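Pab-dependent poly(a)-specific ribonuclease subunit PAN2 (Neurospora crassa, PDB 4CZX) is the N-terminal WD40 beta-propeller domain of the catalytic subunit of the PAN deadenylation complex, which probably shortens mRNA poly(A) tails. Local coordinates at residues 248-262 with 290-304. Numbering follows the deposited sequence.
Sequences HVRMHPRMLTTAIVV and VLHFDVSRTGEGKAL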
ATOM      1  N   HIS A 248      34.533  26.131  -5.820  1.00 31.20           N
ATOM      2  CA  HIS A 248      35.006  24.747  -5.773  1.00 26.78           C
ATOM      3  C   HIS A 248      36.390  24.611  -6.370  1.00 27.59           C
ATOM      4  O   HIS A 248      36.819  25.435  -7.196  1.00 33.81           O
ATOM      5  CB  HIS A 248      34.033  23.814  -6.503  1.00 33.18           C
ATOM      6  CG  HIS A 248      32.623  23.960  -6.032  1.00 33.24           C
ATOM      7  ND1 HIS A 248      32.166  23.385  -4.866  1.00 31.98           N
ATOM      8  CD2 HIS A 248      31.588  24.661  -6.543  1.00 33.66           C
ATOM      9  CE1 HIS A 248      30.905  23.729  -4.680  1.00 34.69           C
ATOM     10  NE2 HIS A 248      30.530  24.498  -5.686  1.00 31.05           N
ATOM     11  N   VAL A 249      37.086  23.565  -5.934  1.00 28.67           N
ATOM     12  CA  VAL A 249      38.437  23.306  -6.385  1.00 26.49           C
ATOM     13  C   VAL A 249      38.745  21.811  -6.331  1.00 27.21           C
ATOM     14  O   VAL A 249      38.313  21.091  -5.422  1.00 26.55           O
ATOM     15  CB  VAL A 249      39.479  24.094  -5.545  1.00 26.37           C
ATOM     16  CG1 VAL A 249      39.516  23.583  -4.103  1.00 31.45           C
ATOM     17  CG2 VAL A 249      40.858  24.051  -6.194  1.00 28.08           C
ATOM     18  N   ARG A 250      39.466  21.354  -7.344  1.00 27.79           N
ATOM     19  CA  ARG A 250      40.001  20.001  -7.367  1.00 28.36           C
ATOM     20  C   ARG A 250      41.429  20.053  -7.864  1.00 27.86           C
ATOM     21  O   ARG A 250      41.734  20.797  -8.796  1.00 32.54           O
ATOM     22  CB  ARG A 250      39.181  19.080  -8.273  1.00 30.12           C
ATOM     23  CG  ARG A 250      37.808  18.708  -7.736  1.00 29.86           C
ATOM     24  CD  ARG A 250      37.920  17.795  -6.527  1.00 25.49           C
ATOM     25  NE  ARG A 250      36.610  17.355  -6.033  1.00 27.46           N
ATOM     26  CZ  ARG A 250      35.981  17.891  -4.995  1.00 29.97           C
ATOM     27  NH1 ARG A 250      36.504  18.928  -4.339  1.00 27.35           N
ATOM     28  NH2 ARG A 250      34.812  17.402  -4.620  1.00 25.59           N
ATOM     29  N   MET A 251      42.297  19.253  -7.249  1.00 30.65           N
ATOM     30  CA  MET A 251      43.642  19.050  -7.781  1.00 30.64           C
ATOM     31  C   MET A 251      43.537  18.218  -9.047  1.00 36.46           C
ATOM     32  O   MET A 251      42.750  17.267  -9.108  1.00 34.07           O
ATOM     33  CB  MET A 251      44.545  18.344  -6.770  1.00 30.35           C
ATOM     34  CG  MET A 251      44.843  19.170  -5.534  1.00 36.13           C
ATOM     35  SD  MET A 251      45.706  20.708  -5.919  1.00 36.34           S
ATOM     36  CE  MET A 251      47.254  20.126  -6.629  1.00 31.75           C
ATOM     37  N   HIS A 252      44.312  18.589 -10.058  1.00 33.12           N
ATOM     38  CA  HIS A 252      44.374  17.832 -11.295  1.00 37.99           C
ATOM     39  C   HIS A 252      45.162  16.552 -11.031  1.00 31.71           C
ATOM     40  O   HIS A 252      46.287  16.615 -10.539  1.00 39.59           O
ATOM     41  CB  HIS A 252      45.021  18.665 -12.401  1.00 37.05           C
ATOM     42  CG  HIS A 252      44.703  18.188 -13.780  1.00 46.45           C
ATOM     43  ND1 HIS A 252      45.190  17.002 -14.289  1.00 46.74           N
ATOM     44  CD2 HIS A 252      43.949  18.737 -14.762  1.00 49.62           C
ATOM     45  CE1 HIS A 252      44.742  16.837 -15.520  1.00 50.31           C
ATOM     46  NE2 HIS A 252      43.989  17.878 -15.833  1.00 50.57           N
ATOM     47  N   PRO A 253      44.566  15.389 -11.339  1.00 34.19           N
ATOM     48  CA  PRO A 253      45.180  14.093 -11.011  1.00 33.86           C
ATOM     49  C   PRO A 253      46.412  13.768 -11.855  1.00 42.89           C
ATOM     50  O   PRO A 253      47.193  12.888 -11.471  1.00 42.04           O
ATOM     51  CB  PRO A 253      44.049  13.090 -11.285  1.00 37.11           C
ATOM     52  CG  PRO A 253      43.213  13.752 -12.309  1.00 40.24           C
ATOM     53  CD  PRO A 253      43.255  15.227 -11.991  1.00 37.08           C
ATOM     54  N   ARG A 254      46.601  14.459 -12.977  1.00 42.73           N
ATOM     55  CA  ARG A 254      47.757  14.170 -13.826  1.00 44.78           C
ATOM     56  C   ARG A 254      48.760  15.314 -13.829  1.00 45.37           C
ATOM     57  O   ARG A 254      49.962  15.082 -13.742  1.00 50.82           O
ATOM     58  CB  ARG A 254      47.309  13.839 -15.248  1.00 49.20           C
ATOM     59  CG  ARG A 254      46.865  12.387 -15.388  1.00 54.36           C
ATOM     60  CD  ARG A 254      46.389  12.045 -16.787  1.00 61.17           C
ATOM     61  NE  ARG A 254      45.903  10.668 -16.855  1.00 65.01           N
ATOM     62  CZ  ARG A 254      45.233  10.159 -17.886  1.00 69.26           C
ATOM     63  NH1 ARG A 254      44.959  10.916 -18.942  1.00 71.35           N
ATOM     64  NH2 ARG A 254      44.833   8.893 -17.858  1.00 67.72           N
ATOM     65  N   MET A 255      48.271  16.546 -13.923  1.00 43.69           N
ATOM     66  CA  MET A 255      49.129  17.714 -13.755  1.00 46.35           C
ATOM     67  C   MET A 255      49.235  18.018 -12.264  1.00 50.83           C
ATOM     68  O   MET A 255      48.362  18.692 -11.695  1.00 44.16           O
ATOM     69  CB  MET A 255      48.571  18.910 -14.517  1.00 49.37           C
ATOM     70  CG  MET A 255      48.446  18.697 -16.009  1.00 55.18           C
ATOM     71  SD  MET A 255      47.530  20.043 -16.769  1.00 81.80           S
ATOM     72  CE  MET A 255      48.377  20.200 -18.330  1.00 62.63           C
ATOM     73  N   LEU A 256      50.301  17.526 -11.636  1.00 46.69           N
ATOM     74  CA  LEU A 256      50.347  17.403 -10.176  1.00 52.60           C
ATOM     75  C   LEU A 256      50.402  18.706  -9.374  1.00 52.48           C
ATOM     76  O   LEU A 256      50.057  18.712  -8.193  1.00 60.60           O
ATOM     77  CB  LEU A 256      51.538  16.539  -9.771  1.00 50.04           C
ATOM     78  CG  LEU A 256      51.384  15.065 -10.150  1.00 58.70           C
ATOM     79  CD1 LEU A 256      52.584  14.258  -9.675  1.00 62.72           C
ATOM     80  CD2 LEU A 256      50.097  14.515  -9.578  1.00 53.56           C
ATOM     81  N   THR A 257      50.842  19.794  -9.989  1.00 50.36           N
ATOM     82  CA  THR A 257      50.903  21.073  -9.287  1.00 49.75           C
ATOM     83  C   THR A 257      49.805  22.023  -9.752  1.00 45.29           C
ATOM     84  O   THR A 257      49.886  23.234  -9.554  1.00 48.16           O
ATOM     85  CB  THR A 257      52.253  21.748  -9.493  1.00 52.81           C
ATOM     86  OG1 THR A 257      52.411  22.058 -10.882  1.00 49.56           O
ATOM     87  CG2 THR A 257      53.368  20.827  -9.039  1.00 54.67           C
ATOM     88  N   THR A 258      48.788  21.461 -10.384  1.00 39.31           N
ATOM     89  CA  THR A 258      47.737  22.256 -11.003  1.00 41.50           C
ATOM     90  C   THR A 258      46.405  22.066 -10.276  1.00 35.73           C
ATOM     91  O   THR A 258      46.066  20.955  -9.863  1.00 36.54           O
ATOM     92  CB  THR A 258      47.601  21.889 -12.499  1.00 44.31           C
ATOM     93  OG1 THR A 258      48.796  22.275 -13.189  1.00 46.50           O
ATOM     94  CG2 THR A 258      46.431  22.594 -13.133  1.00 43.18           C
ATOM     95  N   ALA A 259      45.676  23.169 -10.099  1.00 35.15           N
ATOM     96  CA  ALA A 259      44.345  23.145  -9.514  1.00 36.32           C
ATOM     97  C   ALA A 259      43.295  23.534 -10.550  1.00 34.18           C
ATOM     98  O   ALA A 259      43.564  24.314 -11.470  1.00 38.04           O
ATOM     99  CB  ALA A 259      44.266  24.081  -8.312  1.00 35.57           C
ATOM    100  N   ILE A 260      42.101  22.980 -10.388  1.00 31.92           N
ATOM    101  CA  ILE A 260      40.970  23.295 -11.239  1.00 31.22           C
ATOM    102  C   ILE A 260      39.960  24.063 -10.400  1.00 30.11           C
ATOM    103  O   ILE A 260      39.403  23.512  -9.469  1.00 31.81           O
ATOM    104  CB  ILE A 260      40.321  22.028 -11.805  1.00 33.66           C
ATOM    105  CG1 ILE A 260      41.371  21.195 -12.552  1.00 36.34           C
ATOM    106  CG2 ILE A 260      39.177  22.392 -12.722  1.00 32.24           C
ATOM    107  CD1 ILE A 260      40.908  19.762 -12.842  1.00 42.79           C
ATOM    108  N   VAL A 261      39.748  25.334 -10.732  1.00 31.80           N
ATOM    109  CA  VAL A 261      38.967  26.237  -9.889  1.00 30.11           C
ATOM    110  C   VAL A 261      37.687  26.694 -10.572  1.00 27.19           C
ATOM    111  O   VAL A 261      37.709  27.096 -11.739  1.00 34.91           O
ATOM    112  CB  VAL A 261      39.792  27.478  -9.508  1.00 33.74           C
ATOM    113  CG1 VAL A 261      39.045  28.307  -8.467  1.00 36.28           C
ATOM    114  CG2 VAL A 261      41.157  27.051  -9.002  1.00 36.08           C
ATOM    115  N   VAL A 262      36.578  26.661  -9.835  1.00 28.09           N
ATOM    116  CA  VAL A 262      35.268  26.869 -10.422  1.00 27.85           C
ATOM    117  C   VAL A 262      34.478  27.914  -9.637  1.00 31.16           C
ATOM    118  O   VAL A 262      34.448  27.874  -8.409  1.00 34.79           O
ATOM    119  CB  VAL A 262      34.451  25.547 -10.456  1.00 38.64           C
ATOM    120  CG1 VAL A 262      33.176  25.729 -11.261  1.00 34.32           C
ATOM    121  CG2 VAL A 262      35.295  24.407 -11.034  1.00 42.33           C
ATOM    122  N   VAL A 290      26.066  26.945  -9.873  1.00 34.43           N
ATOM    123  CA  VAL A 290      26.825  25.715  -9.654  1.00 34.00           C
ATOM    124  C   VAL A 290      26.930  25.451  -8.155  1.00 35.97           C
ATOM    125  O   VAL A 290      27.258  26.358  -7.385  1.00 33.89           O
ATOM    126  CB  VAL A 290      28.240  25.780 -10.283  1.00 34.04           C
ATOM    127  CG1 VAL A 290      28.998  24.493 -10.008  1.00 27.16           C
ATOM    128  CG2 VAL A 290      28.140  26.026 -11.775  1.00 33.51           C
ATOM    129  N   LEU A 291      26.614  24.221  -7.749  1.00 26.43           N
ATOM    130  CA  LEU A 291      26.641  23.821  -6.338  1.00 25.17           C
ATOM    131  C   LEU A 291      27.697  22.774  -6.009  1.00 26.32           C
ATOM    132  O   LEU A 291      28.165  22.702  -4.868  1.00 28.17           O
ATOM    133  CB  LEU A 291      25.284  23.261  -5.913  1.00 25.62           C
ATOM    134  CG  LEU A 291      24.114  24.237  -5.837  1.00 32.73           C
ATOM    135  CD1 LEU A 291      22.892  23.489  -5.346  1.00 35.45           C
ATOM    136  CD2 LEU A 291      24.434  25.409  -4.922  1.00 36.74           C
ATOM    137  N   HIS A 292      28.018  21.922  -6.984  1.00 28.39           N
ATOM    138  CA  HIS A 292      29.007  20.861  -6.776  1.00 27.02           C
ATOM    139  C   HIS A 292      29.856  20.648  -8.009  1.00 25.59           C
ATOM    140  O   HIS A 292      29.433  20.931  -9.131  1.00 29.34           O
ATOM    141  CB  HIS A 292      28.334  19.527  -6.384  1.00 24.95           C
ATOM    142  CG  HIS A 292      27.307  19.669  -5.311  1.00 25.73           C
ATOM    143  ND1 HIS A 292      27.634  19.861  -3.986  1.00 26.47           N
ATOM    144  CD2 HIS A 292      25.954  19.644  -5.369  1.00 25.24           C
ATOM    145  CE1 HIS A 292      26.524  19.992  -3.279  1.00 26.57           C
ATOM    146  NE2 HIS A 292      25.490  19.851  -4.091  1.00 32.13           N
ATOM    147  N   PHE A 293      31.053  20.122  -7.777  1.00 26.86           N
ATOM    148  CA  PHE A 293      32.058  19.935  -8.813  1.00 27.50           C
ATOM    149  C   PHE A 293      32.930  18.717  -8.503  1.00 26.07           C
ATOM    150  O   PHE A 293      33.260  18.464  -7.343  1.00 26.64           O
ATOM    151  CB  PHE A 293      32.932  21.199  -8.941  1.00 25.90           C
ATOM    152  CG  PHE A 293      34.078  21.044  -9.887  1.00 30.04           C
ATOM    153  CD1 PHE A 293      33.851  20.924 -11.250  1.00 34.24           C
ATOM    154  CD2 PHE A 293      35.385  21.017  -9.419  1.00 34.42           C
ATOM    155  CE1 PHE A 293      34.905  20.787 -12.132  1.00 39.19           C
ATOM    156  CE2 PHE A 293      36.452  20.876 -10.301  1.00 36.12           C
ATOM    157  CZ  PHE A 293      36.207  20.752 -11.655  1.00 33.67           C
ATOM    158  N   ASP A 294      33.298  17.955  -9.528  1.00 25.58           N
ATOM    159  CA  ASP A 294      34.344  16.950  -9.362  1.00 25.48           C
ATOM    160  C   ASP A 294      35.092  16.741 -10.675  1.00 28.54           C
ATOM    161  O   ASP A 294      34.612  17.125 -11.748  1.00 30.03           O
ATOM    162  CB  ASP A 294      33.752  15.609  -8.858  1.00 25.40           C
ATOM    163  CG  ASP A 294      34.804  14.690  -8.250  1.00 30.99           C
ATOM    164  OD1 ASP A 294      35.886  15.192  -7.849  1.00 27.14           O
ATOM    165  OD2 ASP A 294      34.556  13.461  -8.185  1.00 27.24           O
ATOM    166  N   VAL A 295      36.269  16.130 -10.572  1.00 26.32           N
ATOM    167  CA  VAL A 295      37.074  15.755 -11.734  1.00 26.58           C
ATOM    168  C   VAL A 295      37.337  14.246 -11.685  1.00 30.03           C
ATOM    169  O   VAL A 295      37.479  13.677 -10.606  1.00 28.60           O
ATOM    170  CB  VAL A 295      38.415  16.527 -11.781  1.00 32.79           C
ATOM    171  CG1 VAL A 295      39.285  16.183 -10.569  1.00 32.11           C
ATOM    172  CG2 VAL A 295      39.165  16.233 -13.075  1.00 31.35           C
ATOM    173  N   SER A 296      37.359  13.597 -12.842  1.00 29.75           N
ATOM    174  CA  SER A 296      37.599  12.146 -12.908  1.00 31.18           C
ATOM    175  C   SER A 296      39.057  11.786 -12.616  1.00 32.69           C
ATOM    176  O   SER A 296      39.931  12.653 -12.648  1.00 32.59           O
ATOM    177  CB  SER A 296      37.204  11.608 -14.279  1.00 33.38           C
ATOM    178  OG  SER A 296      38.120  12.023 -15.284  1.00 38.85           O
ATOM    179  N   ARG A 297      39.324  10.502 -12.371  1.00 32.28           N
ATOM    180  CA  ARG A 297      40.682  10.051 -12.035  1.00 32.20           C
ATOM    181  C   ARG A 297      41.696  10.346 -13.132  1.00 38.18           C
ATOM    182  O   ARG A 297      42.876  10.578 -12.850  1.00 38.47           O
ATOM    183  CB  ARG A 297      40.695   8.547 -11.735  1.00 35.72           C
ATOM    184  CG  ARG A 297      39.919   8.129 -10.486  1.00 43.97           C
ATOM    185  CD  ARG A 297      40.444   8.816  -9.233  1.00 55.15           C
ATOM    186  NE  ARG A 297      39.718   8.416  -8.025  1.00 60.45           N
ATOM    187  CZ  ARG A 297      38.472   8.792  -7.730  1.00 59.21           C
ATOM    188  NH1 ARG A 297      37.786   9.565  -8.567  1.00 48.35           N
ATOM    189  NH2 ARG A 297      37.901   8.380  -6.601  1.00 57.88           N
ATOM    190  N   THR A 298      41.248  10.328 -14.385  1.00 39.31           N
ATOM    191  CA  THR A 298      42.136  10.611 -15.511  1.00 41.75           C
ATOM    192  C   THR A 298      42.329  12.107 -15.734  1.00 35.58           C
ATOM    193  O   THR A 298      43.237  12.522 -16.458  1.00 41.33           O
ATOM    194  CB  THR A 298      41.599  10.011 -16.810  1.00 43.82           C
ATOM    195  OG1 THR A 298      40.303  10.566 -17.078  1.00 40.22           O
ATOM    196  CG2 THR A 298      41.504   8.491 -16.704  1.00 38.63           C
ATOM    197  N   GLY A 299      41.452  12.911 -15.137  1.00 36.44           N
ATOM    198  CA  GLY A 299      41.476  14.351 -15.328  1.00 36.52           C
ATOM    199  C   GLY A 299      40.666  14.793 -16.534  1.00 44.51           C
ATOM    200  O   GLY A 299      40.464  15.990 -16.751  1.00 44.07           O
ATOM    201  N   GLU A 300      40.177  13.822 -17.306  1.00 40.75           N
ATOM    202  CA  GLU A 300      39.551  14.112 -18.593  1.00 40.82           C
ATOM    203  C   GLU A 300      38.078  14.521 -18.475  1.00 36.75           C
ATOM    204  O   GLU A 300      37.565  15.243 -19.332  1.00 42.67           O
ATOM    205  CB  GLU A 300      39.696  12.905 -19.520  1.00 47.47           C
ATOM    206  CG  GLU A 300      41.151  12.601 -19.862  1.00 52.06           C
ATOM    207  CD  GLU A 300      41.315  11.385 -20.752  1.00 65.40           C
ATOM    208  OE1 GLU A 300      40.295  10.860 -21.248  1.00 65.93           O
ATOM    209  OE2 GLU A 300      42.473  10.954 -20.958  1.00 73.07           O
ATOM    210  N   GLY A 301      37.410  14.067 -17.421  1.00 34.79           N
ATOM    211  CA  GLY A 301      36.026  14.450 -17.184  1.00 34.58           C
ATOM    212  C   GLY A 301      35.855  15.466 -16.069  1.00 35.84           C
ATOM    213  O   GLY A 301      36.395  15.290 -14.975  1.00 35.55           O
ATOM    214  N   LYS A 302      35.105  16.536 -16.352  1.00 31.54           N
ATOM    215  CA  LYS A 302      34.737  17.529 -15.347  1.00 30.96           C
ATOM    216  C   LYS A 302      33.225  17.543 -15.165  1.00 33.03           C
ATOM    217  O   LYS A 302      32.484  17.706 -16.134  1.00 39.02           O
ATOM    218  CB  LYS A 302      35.205  18.937 -15.739  1.00 34.99           C
ATOM    219  CG  LYS A 302      36.696  19.214 -15.545  1.00 38.76           C
ATOM    220  CD  LYS A 302      37.559  18.555 -16.617  1.00 42.04           C
ATOM    221  CE  LYS A 302      38.994  19.061 -16.543  1.00 39.31           C
ATOM    222  NZ  LYS A 302      39.872  18.473 -17.607  1.00 41.73           N
ATOM    223  N   ALA A 303      32.769  17.388 -13.929  1.00 29.15           N
ATOM    224  CA  ALA A 303      31.328  17.356 -13.659  1.00 29.01           C
ATOM    225  C   ALA A 303      30.912  18.515 -12.776  1.00 28.13           C
ATOM    226  O   ALA A 303      31.609  18.845 -11.824  1.00 32.08           O
ATOM    227  CB  ALA A 303      30.935  16.039 -13.011  1.00 25.68           C
ATOM    228  N   LEU A 304      29.755  19.102 -13.087  1.00 25.27           N
ATOM    229  CA  LEU A 304      29.227  20.247 -12.356  1.00 24.41           C
ATOM    230  C   LEU A 304      27.731  20.065 -12.124  1.00 30.66           C
ATOM    231  O   LEU A 304      26.992  19.794 -13.071  1.00 33.45           O
ATOM    232  CB  LEU A 304      29.470  21.551 -13.122  1.00 30.69           C
ATOM    233  CG  LEU A 304      30.891  22.022 -13.441  1.00 35.27           C
ATOM    234  CD1 LEU A 304      31.463  21.323 -14.674  1.00 46.50           C
ATOM    235  CD2 LEU A 304      30.899  23.526 -13.638  1.00 39.81           C
TER
HETATM  236  O   HOH W   1      28.775  26.559  -5.129  1.00 34.94           O
HETATM  237  O   HOH W   2      42.196  20.211 -17.185  1.00 53.60           O
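Arg250 NE donates to Asp294 OD1 over 2.9 Å, the carboxylate oxygen lying within the guanidinium plane while the bond meets that oxygen on its anti side, 34° out of the carboxylate plane. Arg250 CG, set beside the backbone N by chi1, rests 3.6 Å from Phe293 CE2; the bend at chi2 (-69°) then turns NE toward the aspartate. Its NH1 goes back to Val249 O and to Asp197, and Asp294 OD2 takes the backbone N of Phe35, so this ion pair links onward to strand 194-200 on one side and strand 32-35 on the other. With an alanine here in place of Arg250, Asp294 OD1 and Asp197 would probably lose this positive partner, and Phe293 CE2 its aliphatic cover.

Phe293, with CG anti to its backbone N (chi1 174°), fills the space between the two propeller blades. Val262 CG2 sits 3.5 Å above the centre of its ring in a CH-pi contact, and Ile260 CG2 meets CZ at 3.6 Å; branched aliphatic residues suit this flat surface. At one end a water joins His248 NE2 to Val290 O, while His292 CA covers a face of the imidazole. At the other, Pro253 CG packs 3.4 Å from Gly299 N, where a side chain on the glycine would strike His252. Beyond it, Arg254, extended from CG to NE, pairs through NH1 with Glu300 OE2 (3.2 Å), whose OE1 is held by Gln321.

Strands 248-251 and 290-295 run nearly parallel without backbone-to-backbone hydrogen bonds, meeting through side chains, a few carbonyl oxygens and a water: an aromatic-aliphatic core with salt bridges at its margins, which probably helps to set adjacent blades against each other.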